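Local coordinates for MutT/nudix family protein (Streptococcus pneumoniae, PDB 4HFQ) that hydrolyses UDP-linked precursors of peptidoglycan biosynthesis, acting as a UDP-X diphosphatase of the Nudix family, at residues F28-E31 against R32-L36; G103-P106 against T107-I110. One frame throughout, in Å; residues are numbered along the deposited sequence.

Interaction 1: F28-E31 against R32-L36; sequences FDRE and RYEDL
Phe-28 O accepts from Arg-32 N and Asp-29 O from Tyr-33 N, both at 3.0 Å. Arg-30 O to Glu-34 N and Glu-31 O to Asp-35 N continue the i to i+4 pattern, so 28-31 and 32-36 are successive turns of one alpha-helix.

Arg-32 folds back towards the start of the helix. Its CG stands anti to its own carbonyl carbon (chi1 -71°) and the chain then runs out extended, bringing NH1 to Asp-29 OD1 at 2.9 Å in an i to i+3 salt bridge. The oxygen lies in the guanidinium plane, yet NH1 meets it from well above the carboxylate plane, the two planes being 69° apart. Phe-28 O sits over one face of the same guanidinium, towards its rim.

Arg-30 and Glu-34 pair differently. Glu-34 OE2 is 3.4 Å from Arg-30 NH2 but lies over the guanidinium face, so only the charges attract; the N-H group of NE instead goes to a water at 3.0 Å, which donates to OE2 at 2.7 Å. One residue further along, in the conformer of Glu-31 described here, Glu-31 OE2 and Asp-35 OD2 are 4.6 Å apart; two waters lie near both carboxylates, though their bridging is doubtful.

Tyr-33, Arg-30 and Glu-34 pack on Leu-21 of helix 3-23. Tyr-33 also takes part in the dimer interface, where Asp-29 OD1 bonds Tyr-33 OH of the second subunit, the reciprocal bond also forms, and the two Tyr-33 rings meet nearly parallel, bringing helix 27-47 against the second subunit.

Interaction 2: G103-P106 against T107-I110; sequences GYSP and TENI. With SO4 (sulfate ion), chain H.
Ser-105 and Glu-108 form a capping box at the start of helix 106-118, which the family and sequence mark as the Nudix helix. Each residue covers a backbone N-H of the other. Ser-105 OG, placed between its own N and carbonyl carbon (chi1 78°), takes the hydrogen of Glu-108 N at 3.0 Å. In return the Glu-108 chain reaches back over the serine, extended beyond CG, until OE1 accepts from Ser-105 N at 2.9 Å. That second bond is almost straight, 169° at the hydrogen, although the N-H approaches from above the carboxylate plane. With the serine hydroxyl under Glu-108 CG and CD, the two side chains lie closely against each other and fix the first turn. Placed near the positive end of the helix dipole, the glutamate would probably be held in its charged form.

Behind the box, Tyr-104 and Asn-109 cross at about a right angle, with ring and amide planes 64° apart. The tyrosine meets the amide chiefly through CB, 3.6 Å from Asn-109 ND2. That nitrogen also makes a weak bond to Ser-105 O, while Asn-109 OD1 is held by the backbone N of Glu-101, tying the incoming loop to the helix. Ser-105 O takes a stronger bond from Asn-109 N at 2.8 Å, the first regular turn of the helix.

On the far side Pro-106, Thr-107 and Ile-110 pack on Phe-148 of strand 143-153, so the helix start is seated against the sheet. The Tyr-104 ring leads outward instead: a sulfate, probably from the crystallisation liquor, lies at its edge, and Tyr-104 OH donates to sulfate O4 at 3.0 Å.

Interaction 1 and interaction 2 lie in different parts of the chain, the first in the N-terminal helical region and the second in the Nudix domain. Their centres are 36 Å apart and their nearest atoms about 26 Å, so neither touches the other. What they share is the second subunit: at 28-36 the contact runs through buried polar side chains and paired tyrosines, whereas at 103-110 the loop and helix start meet Gln-142, Asp-132 and the C-terminal end of the second subunit. In Nudix enzymes the helix entered at 103-110 usually carries the metal-binding glutamates, so interaction 2 probably stands closer to the catalytic site.

Interaction 1: F28-E31 against R32-L36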
loop_
_atom_site.group_PDB
_atom_site.type_symbol
_atom_site.label_atom_id
_atom_site.label_comp_id
_atom_site.label_asym_id
_atom_site.label_seq_id
_atom_site.Cartn_x
_atom_site.Cartn_y
_atom_site.Cartn_z
ATOM N N PHE A 28 -24.064 -15.569 8.483
ATOM C CA PHE A 28 -24.450 -15.726 7.088
ATOM C C PHE A 28 -23.620 -14.825 6.185
ATOM O O PHE A 28 -23.271 -15.240 5.093
ATOM C CB PHE A 28 -25.949 -15.498 6.873
ATOM C CG PHE A 28 -26.819 -16.493 7.594
ATOM C CD1 PHE A 28 -27.257 -16.229 8.890
ATOM C CD2 PHE A 28 -27.204 -17.681 6.986
ATOM C CE1 PHE A 28 -28.062 -17.135 9.567
ATOM C CE2 PHE A 28 -28.020 -18.596 7.660
ATOM C CZ PHE A 28 -28.441 -18.320 8.950
ATOM N N ASP A 29 -23.265 -13.636 6.662
ATOM C CA ASP A 29 -22.317 -12.791 5.912
ATOM C C ASP A 29 -20.942 -13.460 5.843
ATOM O O ASP A 29 -20.328 -13.497 4.789
ATOM C CB ASP A 29 -22.209 -11.401 6.529
ATOM C CG ASP A 29 -23.396 -10.519 6.186
ATOM O OD1 ASP A 29 -23.749 -10.432 4.987
ATOM O OD2 ASP A 29 -23.958 -9.896 7.110
ATOM N N ARG A 30 -20.494 -14.051 6.956
ATOM C CA ARG A 30 -19.216 -14.786 6.942
ATOM C C ARG A 30 -19.239 -15.849 5.837
ATOM O O ARG A 30 -18.302 -15.952 5.053
ATOM C CB ARG A 30 -18.940 -15.435 8.300
ATOM C CG ARG A 30 -17.706 -16.317 8.289
ATOM C CD ARG A 30 -17.314 -16.726 9.705
ATOM N NE ARG A 30 -16.147 -17.600 9.654
ATOM C CZ ARG A 30 -14.882 -17.171 9.552
ATOM N NH1 ARG A 30 -14.597 -15.882 9.549
ATOM N NH2 ARG A 30 -13.899 -18.058 9.487
ATOM N N GLU A 31 -20.318 -16.628 5.776
ATOM C CA GLU A 31 -20.435 -17.674 4.778
ATOM C C GLU A 31 -20.408 -17.113 3.365
ATOM O O GLU A 31 -19.799 -17.694 2.488
ATOM C CB GLU A 31 -21.724 -18.443 4.982
ATOM C CG GLU A 31 -21.853 -19.621 4.046
ATOM C CD GLU A 31 -23.103 -20.426 4.324
ATOM O OE1 GLU A 31 -24.131 -19.821 4.707
ATOM O OE2 GLU A 31 -23.050 -21.665 4.166
ATOM N N ARG A 32 -21.068 -15.977 3.158
ATOM C CA ARG A 32 -21.045 -15.306 1.845
ATOM C C ARG A 32 -19.617 -14.949 1.429
ATOM O O ARG A 32 -19.218 -15.240 0.294
ATOM C CB ARG A 32 -21.913 -14.054 1.829
ATOM C CG ARG A 32 -23.397 -14.325 1.867
ATOM C CD ARG A 32 -24.191 -13.024 2.037
ATOM N NE ARG A 32 -25.514 -13.479 2.330
ATOM C CZ ARG A 32 -26.215 -13.211 3.415
ATOM N NH1 ARG A 32 -25.832 -12.288 4.307
ATOM N NH2 ARG A 32 -27.384 -13.794 3.508
ATOM N N TYR A 33 -18.845 -14.342 2.338
ATOM C CA TYR A 33 -17.466 -14.018 2.010
ATOM C C TYR A 33 -16.638 -15.279 1.768
ATOM O O TYR A 33 -15.799 -15.291 0.878
ATOM C CB TYR A 33 -16.821 -13.135 3.075
ATOM C CG TYR A 33 -17.451 -11.770 3.249
ATOM C CD1 TYR A 33 -17.472 -10.842 2.193
ATOM C CD2 TYR A 33 -17.969 -11.383 4.476
ATOM C CE1 TYR A 33 -18.036 -9.578 2.359
ATOM C CE2 TYR A 33 -18.548 -10.133 4.647
ATOM C CZ TYR A 33 -18.551 -9.230 3.600
ATOM O OH TYR A 33 -19.091 -7.969 3.785
ATOM N N GLU A 34 -16.881 -16.332 2.549
ATOM C CA GLU A 34 -16.138 -17.577 2.349
ATOM C C GLU A 34 -16.442 -18.171 0.973
ATOM O O GLU A 34 -15.549 -18.651 0.277
ATOM C CB GLU A 34 -16.444 -18.596 3.443
ATOM C CG GLU A 34 -15.878 -18.208 4.793
ATOM C CD GLU A 34 -16.248 -19.157 5.899
ATOM O OE1 GLU A 34 -17.385 -19.650 5.915
ATOM O OE2 GLU A 34 -15.409 -19.353 6.783
ATOM N N ASP A 35 -17.721 -18.135 0.591
ATOM C CA ASP A 35 -18.133 -18.641 -0.715
ATOM C C ASP A 35 -17.548 -17.798 -1.853
ATOM O O ASP A 35 -17.133 -18.328 -2.876
ATOM C CB ASP A 35 -19.655 -18.707 -0.793
ATOM C CG ASP A 35 -20.231 -19.791 0.090
ATOM O OD1 ASP A 35 -19.465 -20.675 0.535
ATOM O OD2 ASP A 35 -21.462 -19.732 0.319
ATOM N N LEU A 36 -17.482 -16.477 -1.655
ATOM C CA LEU A 36 -16.827 -15.614 -2.616
ATOM C C LEU A 36 -15.346 -15.960 -2.745
ATOM O O LEU A 36 -14.816 -16.050 -3.862
ATOM C CB LEU A 36 -17.020 -14.137 -2.233
ATOM C CG LEU A 36 -18.424 -13.617 -2.511
ATOM C CD1 LEU A 36 -18.591 -12.297 -1.791
ATOM C CD2 LEU A 36 -18.709 -13.469 -4.001
HETATM O O HOH W 1 -15.788 -20.542 9.174
HETATM O O HOH W 2 -20.159 -22.156 2.900
HETATM O O HOH W 3 -22.148 -22.434 1.463
#

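Interaction 2: G103-P106 against T107-I110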
loop_
_atom_site.group_PDB
_atom_site.type_symbol
_atom_site.label_atom_id
_atom_site.label_comp_id
_atom_site.label_asym_id
_atom_site.label_seq_id
_atom_site.Cartn_x
_atom_site.Cartn_y
_atom_site.Cartn_z
ATOM N N GLY A 103 8.498 -5.447 13.013
ATOM C CA GLY A 103 9.435 -5.324 14.122
ATOM C C GLY A 103 10.546 -4.319 13.920
ATOM O O GLY A 103 11.312 -4.036 14.834
ATOM N N TYR A 104 10.627 -3.789 12.700
ATOM C CA TYR A 104 11.591 -2.741 12.338
ATOM C C TYR A 104 10.842 -1.575 11.747
ATOM O O TYR A 104 9.818 -1.775 11.099
ATOM C CB TYR A 104 12.613 -3.241 11.299
ATOM C CG TYR A 104 13.475 -4.379 11.801
ATOM C CD1 TYR A 104 14.624 -4.132 12.552
ATOM C CD2 TYR A 104 13.120 -5.703 11.564
ATOM C CE1 TYR A 104 15.411 -5.191 13.040
ATOM C CE2 TYR A 104 13.907 -6.755 12.028
ATOM C CZ TYR A 104 15.030 -6.487 12.760
ATOM O OH TYR A 104 15.802 -7.546 13.238
ATOM N N SER A 105 11.393 -0.372 11.912
ATOM C CA SER A 105 10.808 0.834 11.292
ATOM C C SER A 105 11.146 0.847 9.796
ATOM O O SER A 105 11.899 0.011 9.320
ATOM C CB SER A 105 11.373 2.085 11.958
ATOM O OG SER A 105 12.690 2.329 11.458
ATOM N N PRO A 106 10.579 1.789 9.029
ATOM C CA PRO A 106 10.893 1.760 7.607
ATOM C C PRO A 106 12.374 2.015 7.331
ATOM O O PRO A 106 12.954 1.289 6.530
ATOM C CB PRO A 106 9.989 2.863 7.029
ATOM C CG PRO A 106 8.789 2.836 7.957
ATOM C CD PRO A 106 9.393 2.626 9.319
ATOM N N THR A 107 12.981 2.971 8.032
ATOM C CA THR A 107 14.412 3.185 7.812
ATOM C C THR A 107 15.237 2.023 8.364
ATOM O O THR A 107 16.236 1.633 7.764
ATOM C CB THR A 107 14.920 4.535 8.346
ATOM O OG1 THR A 107 14.812 4.572 9.777
ATOM C CG2 THR A 107 14.171 5.712 7.703
ATOM N N GLU A 108 14.829 1.459 9.504
ATOM C CA GLU A 108 15.555 0.310 10.050
ATOM C C GLU A 108 15.500 -0.862 9.078
ATOM O O GLU A 108 16.486 -1.582 8.895
ATOM C CB GLU A 108 15.001 -0.102 11.407
ATOM C CG GLU A 108 15.366 0.867 12.513
ATOM C CD GLU A 108 14.497 0.736 13.744
ATOM O OE1 GLU A 108 13.577 -0.121 13.798
ATOM O OE2 GLU A 108 14.743 1.540 14.688
ATOM N N ASN A 109 14.360 -1.052 8.422
ATOM C CA ASN A 109 14.230 -2.113 7.433
ATOM C C ASN A 109 15.202 -1.944 6.275
ATOM O O ASN A 109 15.878 -2.903 5.905
ATOM C CB ASN A 109 12.789 -2.179 6.922
ATOM C CG ASN A 109 11.963 -3.220 7.646
ATOM O OD1 ASN A 109 12.330 -4.379 7.673
ATOM N ND2 ASN A 109 10.827 -2.811 8.225
ATOM N N ILE A 110 15.324 -0.736 5.724
ATOM C CA ILE A 110 16.228 -0.585 4.585
ATOM C C ILE A 110 17.685 -0.729 5.020
ATOM O O ILE A 110 18.470 -1.320 4.295
ATOM C CB ILE A 110 15.972 0.681 3.716
ATOM C CG1 ILE A 110 16.718 0.568 2.375
ATOM C CG2 ILE A 110 16.373 1.974 4.427
ATOM C CD1 ILE A 110 16.469 -0.721 1.606
HETATM S S SO4 H . 15.017 -10.938 11.936
HETATM O O1 SO4 H . 14.172 -12.147 12.048
HETATM O O2 SO4 H . 16.162 -11.224 11.031
HETATM O O3 SO4 H . 14.194 -9.849 11.371
HETATM O O4 SO4 H . 15.540 -10.573 13.264
#